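Local coordinates for protein similar to sp|P32453 Saccharomyces cerevisiae YNL315c ATP11 (PDB 2P4F) that probably acts as a mitochondrial chaperone that binds unfolded protein, as its yeast relative Atp11 does in assembly of the F1-ATPase, at residues A[137-140]-A[141-145]; A[271-274]-A[275-278]; A[261-265]-A[266-270]; A[98-101]-A[102-106]. One frame throughout, in Å; residues are numbered along the deposited sequence.

In the fold
Interactions 1, 3 and 4 each lie where a loop or strand passes into a helix, and interaction 2 lies within a helix. Interactions 3 and 2 follow one another on helix 266-280, the cap at 261-270 and the next two turns at 271-278, with centres about 11 Å apart. Interaction 1, at the exit of edge strand 133-139 of the six-stranded antiparallel sheet, comes within about 5 Å of interaction 3 at the nearest atoms, without touching it. Interaction 4 sits across the chain's centre from interactions 2 and 3, with centres about 32 and 34 Å away. A hexaethylene glycol, probably from the crystallisation liquor, lies about 4 Å from the Phe278 side chain in interaction 2.

Interaction 1 of 4, residues A[137-140]-A[141-145]; sequences VVPY and VKTFQ
The Tyr140 ring lies beside the first turn of the helix and is met there by two side chains, Gln145 and Phe144. Gln145 lays its CB over one face, 4.0 Å from the ring centroid of Tyr140 and 18° off the ring normal, a CH-pi contact displaced toward the rim. From CB the glutamine chain passes CZ and ends beside CE2, Gln145 NE2 lying 3.7 Å from Tyr140 CE2 with the amide plane turned 48° from the ring. Phe144 approaches differently: Tyr140 CE1 meets the edge of the phenylalanine ring near its plane, 4.0 Å from Phe144 CD2. Tyr140 carries CG anti to the backbone N (chi1 -178°) and beside the carbonyl carbon, on the side where Phe144 and Gln145 follow. The chain here leaves edge strand 133-139 of the antiparallel sheet and turns straight into helix 140-153, with Pro139 at the N-cap and a wider pi-type turn at 141-144. Pro139 O accepts from both Phe144 N, in the carbonyl plane at 3.0 Å, and Thr143 N, which stands above that plane. Gln145 N donates to Tyr140 O over 2.8 Å; this bond and that of Phe144 N each span five residues, as in a pi-type turn. On the strand side, Val138 and Thr143 cross at about a right angle, Val138 CG1 meeting Thr143 CG2 at 3.6 Å, while Val138 CG1 also rests on Phe144 CB. The Pro139 ring and the base of Lys142 lie side by side, pointing the same way, with Pro139 CG 4.0 Å from Lys142 CB. Beyond the turn, Phe144 meets the ring of Phe219, and Asp228 accepts from Val141 N through OD1.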
loop_
_atom_site.group_PDB
_atom_site.type_symbol
_atom_site.label_atom_id
_atom_site.label_comp_id
_atom_site.label_asym_id
_atom_site.label_seq_id
_atom_site.Cartn_x
_atom_site.Cartn_y
_atom_site.Cartn_z
ATOM N N VAL A 137 -8.418 -7.994 -2.880
ATOM C CA VAL A 137 -9.121 -7.453 -4.029
ATOM C C VAL A 137 -9.897 -6.229 -3.533
ATOM O O VAL A 137 -10.671 -6.404 -2.568
ATOM C CB VAL A 137 -10.044 -8.511 -4.632
ATOM C CG1 VAL A 137 -10.827 -7.911 -5.786
ATOM C CG2 VAL A 137 -9.204 -9.696 -5.090
ATOM N N VAL A 138 -9.718 -5.074 -4.118
ATOM C CA VAL A 138 -10.216 -3.769 -3.660
ATOM C C VAL A 138 -11.133 -3.177 -4.696
ATOM O O VAL A 138 -10.748 -3.182 -5.863
ATOM C CB VAL A 138 -9.001 -2.813 -3.440
ATOM C CG1 VAL A 138 -9.384 -1.460 -2.920
ATOM C CG2 VAL A 138 -7.989 -3.461 -2.476
ATOM N N PRO A 139 -12.334 -2.710 -4.408
ATOM C CA PRO A 139 -13.115 -2.062 -5.484
ATOM C C PRO A 139 -12.435 -0.760 -5.850
ATOM O O PRO A 139 -11.890 -0.024 -5.006
ATOM C CB PRO A 139 -14.497 -1.764 -4.879
ATOM C CG PRO A 139 -14.297 -1.875 -3.418
ATOM C CD PRO A 139 -13.099 -2.744 -3.156
ATOM N N TYR A 140 -12.487 -0.473 -7.140
ATOM C CA TYR A 140 -11.800 0.728 -7.612
ATOM C C TYR A 140 -12.539 1.992 -7.194
ATOM O O TYR A 140 -11.975 2.867 -6.513
ATOM C CB TYR A 140 -11.633 0.639 -9.135
ATOM C CG TYR A 140 -10.865 1.868 -9.608
ATOM C CD1 TYR A 140 -9.496 2.010 -9.392
ATOM C CD2 TYR A 140 -11.534 2.888 -10.302
ATOM C CE1 TYR A 140 -8.785 3.131 -9.828
ATOM C CE2 TYR A 140 -10.812 4.003 -10.726
ATOM C CZ TYR A 140 -9.462 4.115 -10.493
ATOM O OH TYR A 140 -8.789 5.216 -10.925
ATOM N N VAL A 141 -13.786 2.164 -7.633
ATOM C CA VAL A 141 -14.400 3.488 -7.471
ATOM C C VAL A 141 -14.576 3.732 -5.978
ATOM O O VAL A 141 -14.241 4.812 -5.487
ATOM C CB VAL A 141 -15.730 3.595 -8.243
ATOM C CG1 VAL A 141 -16.597 4.773 -7.806
ATOM C CG2 VAL A 141 -15.496 3.706 -9.749
ATOM N N LYS A 142 -15.074 2.694 -5.287
ATOM C CA LYS A 142 -15.422 2.855 -3.884
ATOM C C LYS A 142 -14.207 3.115 -3.007
ATOM O O LYS A 142 -14.291 3.875 -2.045
ATOM C CB LYS A 142 -16.189 1.610 -3.410
ATOM C CG LYS A 142 -16.571 1.662 -1.941
ATOM C CD LYS A 142 -17.315 0.393 -1.517
ATOM C CE LYS A 142 -18.122 0.650 -0.261
ATOM N NZ LYS A 142 -17.870 -0.303 0.855
ATOM N N THR A 143 -13.091 2.462 -3.314
ATOM C CA THR A 143 -11.967 2.513 -2.368
ATOM C C THR A 143 -10.624 2.918 -2.936
ATOM O O THR A 143 -9.923 3.839 -2.488
ATOM C CB THR A 143 -11.836 1.110 -1.727
ATOM O OG1 THR A 143 -13.087 0.851 -1.051
ATOM C CG2 THR A 143 -10.678 1.084 -0.744
ATOM N N PHE A 144 -10.192 2.218 -3.996
ATOM C CA PHE A 144 -8.834 2.530 -4.441
ATOM C C PHE A 144 -8.690 3.881 -5.089
ATOM O O PHE A 144 -7.632 4.519 -4.947
ATOM C CB PHE A 144 -8.368 1.444 -5.438
ATOM C CG PHE A 144 -6.859 1.604 -5.678
ATOM C CD1 PHE A 144 -5.972 1.143 -4.707
ATOM C CD2 PHE A 144 -6.375 2.202 -6.834
ATOM C CE1 PHE A 144 -4.618 1.290 -4.904
ATOM C CE2 PHE A 144 -5.006 2.358 -7.016
ATOM C CZ PHE A 144 -4.128 1.913 -6.042
ATOM N N GLN A 145 -9.692 4.340 -5.829
ATOM C CA GLN A 145 -9.543 5.585 -6.583
ATOM C C GLN A 145 -9.147 6.754 -5.693
ATOM O O GLN A 145 -8.284 7.575 -6.063
ATOM C CB GLN A 145 -10.855 5.874 -7.319
ATOM C CG GLN A 145 -10.795 7.119 -8.171
ATOM C CD GLN A 145 -12.023 7.217 -9.073
ATOM O OE1 GLN A 145 -13.169 6.989 -8.677
ATOM N NE2 GLN A 145 -11.788 7.538 -10.335
#

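Interaction 2 of 4, residues A[271-274]-A[275-278]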
loop_
_atom_site.group_PDB
_atom_site.type_symbol
_atom_site.label_atom_id
_atom_site.label_comp_id
_atom_site.label_asym_id
_atom_site.label_seq_id
_atom_site.Cartn_x
_atom_site.Cartn_y
_atom_site.Cartn_z
ATOM N N ARG A 271 -5.862 13.139 9.932
ATOM C CA ARG A 271 -4.875 12.266 9.275
ATOM C C ARG A 271 -4.509 12.739 7.878
ATOM O O ARG A 271 -3.296 12.767 7.507
ATOM C CB ARG A 271 -5.425 10.832 9.181
ATOM C CG ARG A 271 -5.476 10.153 10.548
ATOM C CD ARG A 271 -5.612 8.618 10.402
ATOM N NE ARG A 271 -5.623 8.069 11.759
ATOM C CZ ARG A 271 -6.734 7.714 12.423
ATOM N NH1 ARG A 271 -7.938 7.816 11.840
ATOM N NH2 ARG A 271 -6.671 7.236 13.678
ATOM N N ILE A 272 -5.503 13.119 7.080
ATOM C CA ILE A 272 -5.203 13.567 5.724
ATOM C C ILE A 272 -4.383 14.848 5.793
ATOM O O ILE A 272 -3.438 15.040 5.027
ATOM C CB ILE A 272 -6.502 13.750 4.937
ATOM C CG1 ILE A 272 -7.128 12.386 4.627
ATOM C CG2 ILE A 272 -6.263 14.598 3.693
ATOM C CD1 ILE A 272 -8.584 12.417 4.258
ATOM N N GLN A 273 -4.718 15.749 6.715
ATOM C CA GLN A 273 -3.978 17.017 6.798
ATOM C C GLN A 273 -2.519 16.758 7.177
ATOM O O GLN A 273 -1.594 17.436 6.711
ATOM C CB GLN A 273 -4.636 17.939 7.855
ATOM C CG GLN A 273 -3.952 19.317 7.907
ATOM C CD GLN A 273 -4.212 20.108 6.636
ATOM O OE1 GLN A 273 -5.355 20.282 6.208
ATOM N NE2 GLN A 273 -3.159 20.603 5.975
ATOM N N LEU A 274 -2.298 15.750 8.055
ATOM C CA LEU A 274 -0.915 15.462 8.408
ATOM C C LEU A 274 -0.125 14.917 7.223
ATOM O O LEU A 274 1.082 15.210 7.025
ATOM C CB LEU A 274 -0.878 14.407 9.521
ATOM C CG LEU A 274 0.447 14.203 10.219
ATOM C CD1 LEU A 274 0.879 15.444 11.012
ATOM C CD2 LEU A 274 0.392 12.950 11.111
ATOM N N LEU A 275 -0.771 14.057 6.446
ATOM C CA LEU A 275 -0.161 13.522 5.212
ATOM C C LEU A 275 0.216 14.676 4.281
ATOM O O LEU A 275 1.348 14.751 3.696
ATOM C CB LEU A 275 -1.143 12.561 4.516
ATOM C CG LEU A 275 -0.706 12.100 3.121
ATOM C CD1 LEU A 275 0.534 11.227 3.227
ATOM C CD2 LEU A 275 -1.876 11.358 2.477
ATOM N N GLU A 276 -0.729 15.596 4.099
ATOM C CA GLU A 276 -0.435 16.718 3.183
ATOM C C GLU A 276 0.664 17.602 3.736
ATOM O O GLU A 276 1.583 18.023 3.032
ATOM C CB GLU A 276 -1.727 17.528 2.920
ATOM C CG GLU A 276 -2.744 16.677 2.118
ATOM C CD GLU A 276 -4.054 17.387 1.920
ATOM O OE1 GLU A 276 -4.389 18.336 2.685
ATOM O OE2 GLU A 276 -4.782 17.003 0.959
ATOM N N ASP A 277 0.615 17.875 5.042
ATOM C CA ASP A 277 1.662 18.716 5.627
ATOM C C ASP A 277 3.036 18.105 5.501
ATOM O O ASP A 277 4.037 18.810 5.238
ATOM C CB ASP A 277 1.345 18.941 7.116
ATOM C CG ASP A 277 0.238 19.950 7.318
ATOM O OD1 ASP A 277 -0.138 20.696 6.393
ATOM O OD2 ASP A 277 -0.288 19.976 8.463
ATOM N N PHE A 278 3.129 16.776 5.676
ATOM C CA PHE A 278 4.425 16.117 5.484
ATOM C C PHE A 278 4.903 16.349 4.043
ATOM O O PHE A 278 6.057 16.740 3.814
ATOM C CB PHE A 278 4.271 14.615 5.774
ATOM C CG PHE A 278 5.598 13.876 5.599
ATOM C CD1 PHE A 278 6.527 13.820 6.635
ATOM C CD2 PHE A 278 5.869 13.232 4.387
ATOM C CE1 PHE A 278 7.710 13.146 6.429
ATOM C CE2 PHE A 278 7.060 12.565 4.174
ATOM C CZ PHE A 278 7.959 12.507 5.213
HETATM O O HOH W 1 -2.713 20.871 2.831
HETATM O O HOH W 2 -6.370 18.714 4.224
#
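Gln273 NE2 donates to Asp277 OD1 across one turn of helix, 3.1 Å long with an N-H...O angle of 156°. The carboxylate oxygen lies in the amide plane of Gln273, yet is itself met from above the carboxylate plane, the two planes standing 47° apart. A bend at chi2 (68°) turns the amide forward along the helix, toward Asp277. This is the looser, watered side: one water takes a hydrogen from Gln273 NE2 and gives one to Glu276 OE1, joining amide to carboxylate, and a second donates to Gln273 OE1 at 2.7 Å. Gln273 OE1 and Glu276 OE1 are 4.1 Å apart. Glu276 also runs alongside Ile272, Glu276 OE2 lying 3.9 Å from Ile272 CG2, and both side chains touch Tyr150. The packed side is largely apolar: Leu275 CB sits 3.4 Å from Ile272 O, Leu274 lies against Phe257 and Phe285, Leu275 against Phe157 and Tyr258, and the Phe278 ring meets Phe285 edge-to-face. Buried Arg271 sends its guanidinium to the carbonyl oxygens of Leu293 and Glu298. With i to i+4 backbone bonds such as Glu276 N to Ile272 O (2.9 Å), this is an amphipathic alpha-helix, one side packed on the fold and the other wet.

Interaction 3 of 4, residues A[261-265]-A[266-270]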
loop_
_atom_site.group_PDB
_atom_site.type_symbol
_atom_site.label_atom_id
_atom_site.label_comp_id
_atom_site.label_asym_id
_atom_site.label_seq_id
_atom_site.Cartn_x
_atom_site.Cartn_y
_atom_site.Cartn_z
ATOM N N MET A 261 -10.253 6.046 3.711
ATOM C CA MET A 261 -11.235 5.321 2.960
ATOM C C MET A 261 -12.539 6.129 2.973
ATOM O O MET A 261 -13.546 5.613 3.444
ATOM C CB MET A 261 -11.404 3.906 3.522
ATOM C CG MET A 261 -11.777 3.827 4.990
ATOM S SD MET A 261 -10.610 2.956 6.067
ATOM C CE MET A 261 -9.150 3.963 5.892
ATOM N N GLY A 262 -12.493 7.367 2.499
ATOM C CA GLY A 262 -13.582 8.296 2.285
ATOM C C GLY A 262 -14.225 8.781 3.571
ATOM O O GLY A 262 -15.308 9.384 3.564
ATOM N N SER A 263 -13.550 8.528 4.710
ATOM C CA SER A 263 -14.182 9.055 5.941
ATOM C C SER A 263 -14.030 10.582 5.935
ATOM O O SER A 263 -13.059 11.078 5.338
ATOM C CB SER A 263 -13.580 8.413 7.188
ATOM O OG SER A 263 -14.090 8.966 8.365
ATOM N N GLU A 264 -14.976 11.220 6.577
ATOM C CA GLU A 264 -15.237 12.633 6.698
ATOM C C GLU A 264 -15.291 13.053 8.165
ATOM O O GLU A 264 -15.707 14.166 8.500
ATOM C CB GLU A 264 -16.595 13.001 6.081
ATOM C CG GLU A 264 -16.606 13.059 4.565
ATOM C CD GLU A 264 -17.654 14.035 4.069
ATOM O OE1 GLU A 264 -17.272 14.992 3.358
ATOM O OE2 GLU A 264 -18.840 13.836 4.415
ATOM N N THR A 265 -14.876 12.123 9.027
ATOM C CA THR A 265 -14.798 12.462 10.441
ATOM C C THR A 265 -13.644 13.423 10.721
ATOM O O THR A 265 -12.694 13.595 9.964
ATOM C CB THR A 265 -14.564 11.189 11.260
ATOM O OG1 THR A 265 -13.303 10.665 10.821
ATOM C CG2 THR A 265 -15.640 10.132 11.006
ATOM N N SER A 266 -13.683 14.082 11.885
ATOM C CA SER A 266 -12.653 15.054 12.250
ATOM C C SER A 266 -11.312 14.338 12.285
ATOM O O SER A 266 -10.288 14.827 11.798
ATOM C CB SER A 266 -12.962 15.738 13.589
ATOM O OG SER A 266 -14.276 16.330 13.480
ATOM N N ILE A 267 -11.269 13.118 12.859
ATOM C CA ILE A 267 -9.905 12.578 12.934
ATOM C C ILE A 267 -9.394 12.118 11.566
ATOM O O ILE A 267 -8.183 12.186 11.263
ATOM C CB ILE A 267 -9.839 11.423 13.939
ATOM C CG1 ILE A 267 -8.408 10.944 14.180
ATOM C CG2 ILE A 267 -10.727 10.251 13.545
ATOM C CD1 ILE A 267 -8.251 10.176 15.473
ATOM N N ALA A 268 -10.290 11.651 10.699
ATOM C CA ALA A 268 -9.872 11.293 9.353
ATOM C C ALA A 268 -9.285 12.527 8.660
ATOM O O ALA A 268 -8.270 12.481 7.961
ATOM C CB ALA A 268 -11.043 10.721 8.565
ATOM N N LYS A 269 -9.952 13.671 8.844
ATOM C CA LYS A 269 -9.416 14.924 8.256
ATOM C C LYS A 269 -8.062 15.280 8.864
ATOM O O LYS A 269 -7.193 15.805 8.154
ATOM C CB LYS A 269 -10.412 16.084 8.383
ATOM C CG LYS A 269 -11.736 15.821 7.680
ATOM C CD LYS A 269 -12.700 17.016 7.849
ATOM C CE LYS A 269 -14.141 16.558 7.968
ATOM N NZ LYS A 269 -14.913 17.606 8.715
ATOM N N GLU A 270 -7.886 14.986 10.161
ATOM C CA GLU A 270 -6.600 15.280 10.784
ATOM C C GLU A 270 -5.505 14.398 10.188
ATOM O O GLU A 270 -4.381 14.849 9.937
ATOM C CB GLU A 270 -6.604 15.019 12.274
ATOM C CG GLU A 270 -7.339 16.032 13.109
ATOM C CD GLU A 270 -7.182 15.612 14.574
ATOM O OE1 GLU A 270 -8.139 15.044 15.145
ATOM O OE2 GLU A 270 -6.080 15.894 15.092
#
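An N-cap opens helix 266-280: Thr265 holds the first turn with its side-chain oxygen and its backbone carbonyl, gripping Ala268 and Lys269. Thr265 OG1 accepts from Ala268 N at 3.2 Å, with an N-H...O angle of 154°. The hydroxyl reaches that amide because chi1 (62°) sets OG1 between the backbone N and the carbonyl carbon, turned toward the backbone N-H of Ala268. Thr265 O takes Lys269 N at 3.0 Å, nearly along the C=O axis, the first regular i to i+4 bond of the helix. Against the same hydroxyl lies the Ala268 methyl, Thr265 OG1 to Ala268 CB being 3.2 Å, and Ser263 OG comes to 3.5 Å from that CB, so the methyl packs against two hydroxyl oxygens. Ser263 OG in turn receives a weak bond from Thr265 N. As a capping element the loop after helix 244-257 is thus drawn onto the start of the next helix, and the C-terminus completes the site: Thr265 OG1 is also hydrogen-bonded to Asn299 O, and Ser263 OG to Asn299 OXT. Ile267 CG2 lies 3.8 Å from Thr265 OG1, while the rest of that side chain leads away to Leu293, Ser296 and Glu298. On another side of the turn Lys269 lies over the backbone of the loop. Lys269 CG is 3.3 Å from Thr265 O, but the placement of the end of the chain is doubtful, since it runs very close to Glu264 O. The ammonium stays apart from the carboxylate, Glu264 OE1 and Lys269 NZ being 6.4 Å from each other.

Interaction 4 of 4, residues A[98-101]-A[102-106]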
loop_
_atom_site.group_PDB
_atom_site.type_symbol
_atom_site.label_atom_id
_atom_site.label_comp_id
_atom_site.label_asym_id
_atom_site.label_seq_id
_atom_site.Cartn_x
_atom_site.Cartn_y
_atom_site.Cartn_z
ATOM N N PRO A 98 10.403 -3.635 -16.623
ATOM C CA PRO A 98 11.216 -4.188 -15.517
ATOM C C PRO A 98 10.381 -4.562 -14.313
ATOM O O PRO A 98 10.925 -5.147 -13.360
ATOM C CB PRO A 98 12.178 -3.059 -15.121
ATOM C CG PRO A 98 11.453 -1.839 -15.620
ATOM C CD PRO A 98 10.618 -2.210 -16.810
ATOM N N TYR A 99 9.093 -4.225 -14.308
ATOM C CA TYR A 99 8.207 -4.632 -13.229
ATOM C C TYR A 99 7.175 -5.586 -13.822
ATOM O O TYR A 99 6.879 -5.506 -15.031
ATOM C CB TYR A 99 7.493 -3.442 -12.576
ATOM C CG TYR A 99 6.769 -2.600 -13.607
ATOM C CD1 TYR A 99 5.428 -2.809 -13.903
ATOM C CD2 TYR A 99 7.453 -1.597 -14.292
ATOM C CE1 TYR A 99 4.740 -2.072 -14.836
ATOM C CE2 TYR A 99 6.765 -0.853 -15.224
ATOM C CZ TYR A 99 5.428 -1.076 -15.499
ATOM O OH TYR A 99 4.753 -0.325 -16.439
ATOM N N LYS A 100 6.663 -6.439 -12.958
ATOM C CA LYS A 100 5.653 -7.386 -13.408
ATOM C C LYS A 100 4.290 -6.721 -13.405
ATOM O O LYS A 100 3.964 -5.969 -12.479
ATOM C CB LYS A 100 5.627 -8.658 -12.550
ATOM C CG LYS A 100 6.949 -9.380 -12.802
ATOM C CD LYS A 100 6.872 -10.820 -12.400
ATOM C CE LYS A 100 8.284 -11.382 -12.392
ATOM N NZ LYS A 100 8.428 -12.322 -11.257
ATOM N N THR A 101 3.526 -6.954 -14.437
ATOM C CA THR A 101 2.155 -6.493 -14.478
ATOM C C THR A 101 1.171 -7.639 -14.284
ATOM O O THR A 101 1.630 -8.793 -14.148
ATOM C CB THR A 101 1.834 -5.779 -15.815
ATOM O OG1 THR A 101 1.817 -6.743 -16.871
ATOM C CG2 THR A 101 2.879 -4.721 -16.119
ATOM N N LEU A 102 -0.119 -7.307 -14.256
ATOM C CA LEU A 102 -1.077 -8.370 -13.968
ATOM C C LEU A 102 -0.937 -9.522 -14.949
ATOM O O LEU A 102 -1.036 -10.693 -14.510
ATOM C CB LEU A 102 -2.499 -7.787 -13.966
ATOM C CG LEU A 102 -3.580 -8.826 -13.615
ATOM C CD1 LEU A 102 -3.316 -9.524 -12.259
ATOM C CD2 LEU A 102 -4.929 -8.147 -13.575
ATOM N N ASP A 103 -0.700 -9.177 -16.234
ATOM C CA ASP A 103 -0.616 -10.251 -17.253
ATOM C C ASP A 103 0.494 -11.257 -16.983
ATOM O O ASP A 103 0.471 -12.413 -17.439
ATOM C CB ASP A 103 -0.409 -9.591 -18.609
ATOM C CG ASP A 103 -0.618 -10.537 -19.780
ATOM O OD1 ASP A 103 -1.719 -11.095 -19.977
ATOM O OD2 ASP A 103 0.374 -10.685 -20.528
ATOM N N ASP A 104 1.552 -10.838 -16.266
ATOM C CA ASP A 104 2.619 -11.762 -15.893
ATOM C C ASP A 104 2.197 -12.773 -14.837
ATOM O O ASP A 104 2.860 -13.791 -14.630
ATOM C CB ASP A 104 3.808 -10.952 -15.356
ATOM C CG ASP A 104 4.429 -10.068 -16.431
ATOM O OD1 ASP A 104 4.661 -10.595 -17.561
ATOM O OD2 ASP A 104 4.684 -8.865 -16.183
ATOM N N TYR A 105 1.098 -12.529 -14.131
ATOM C CA TYR A 105 0.620 -13.441 -13.109
ATOM C C TYR A 105 -0.622 -14.200 -13.561
ATOM O O TYR A 105 -0.736 -15.402 -13.299
ATOM C CB TYR A 105 0.249 -12.651 -11.849
ATOM C CG TYR A 105 1.368 -11.833 -11.240
ATOM C CD1 TYR A 105 2.569 -12.415 -10.869
ATOM C CD2 TYR A 105 1.188 -10.482 -10.980
ATOM C CE1 TYR A 105 3.614 -11.671 -10.287
ATOM C CE2 TYR A 105 2.201 -9.729 -10.404
ATOM C CZ TYR A 105 3.393 -10.303 -10.063
ATOM O OH TYR A 105 4.400 -9.554 -9.473
ATOM N N LEU A 106 -1.550 -13.489 -14.207
ATOM C CA LEU A 106 -2.790 -14.079 -14.729
ATOM C C LEU A 106 -2.970 -13.535 -16.152
ATOM O O LEU A 106 -3.065 -12.289 -16.256
ATOM C CB LEU A 106 -4.065 -13.728 -13.968
ATOM C CG LEU A 106 -4.146 -14.083 -12.497
ATOM C CD1 LEU A 106 -5.426 -13.510 -11.884
ATOM C CD2 LEU A 106 -4.088 -15.595 -12.304
HETATM O O HOH W 3 6.208 -7.027 -17.194
HETATM O O HOH W 4 -0.994 -6.565 -17.423
#
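Asp104 OD2 is gripped by two donors: Thr101 N at 2.8 Å and a water at 2.6 Å that also donates to Tyr99 O. This is half of a capping box at the start of the short, weakly bonded helix 102-105: the carboxylate three residues on accepts from Thr101 N, while Asp104 N bonds not to the threonine hydroxyl but to Thr101 O, 2.9 Å away, in an i to i+3 turn bent to an N-H...O angle of 137°. Thr101 N meets OD2 on the anti side, 21° out of the carboxylate plane. Asp104 has CG anti to its carbonyl carbon (chi1 -65°), which swings the carboxylate back over the preceding residues. Thr101 OG1 reaches the helix through a second water, which accepts from Asp103 N. Lys100 crosses Asp104 and Tyr105 at about a right angle, Lys100 CB resting 3.8 Å from Asp104 OD2. Tyr105 OH is hydrogen-bonded to Gln218 OE1, while Gln218 NE2 bonds to Lys100 O, so one glutamine of strand 215-220 ties loop and helix to the sheet. The Tyr105 ring lies obliquely beside the loop, with OH 3.4 Å from Lys100 CB and CD2 3.6 Å from Thr101 O.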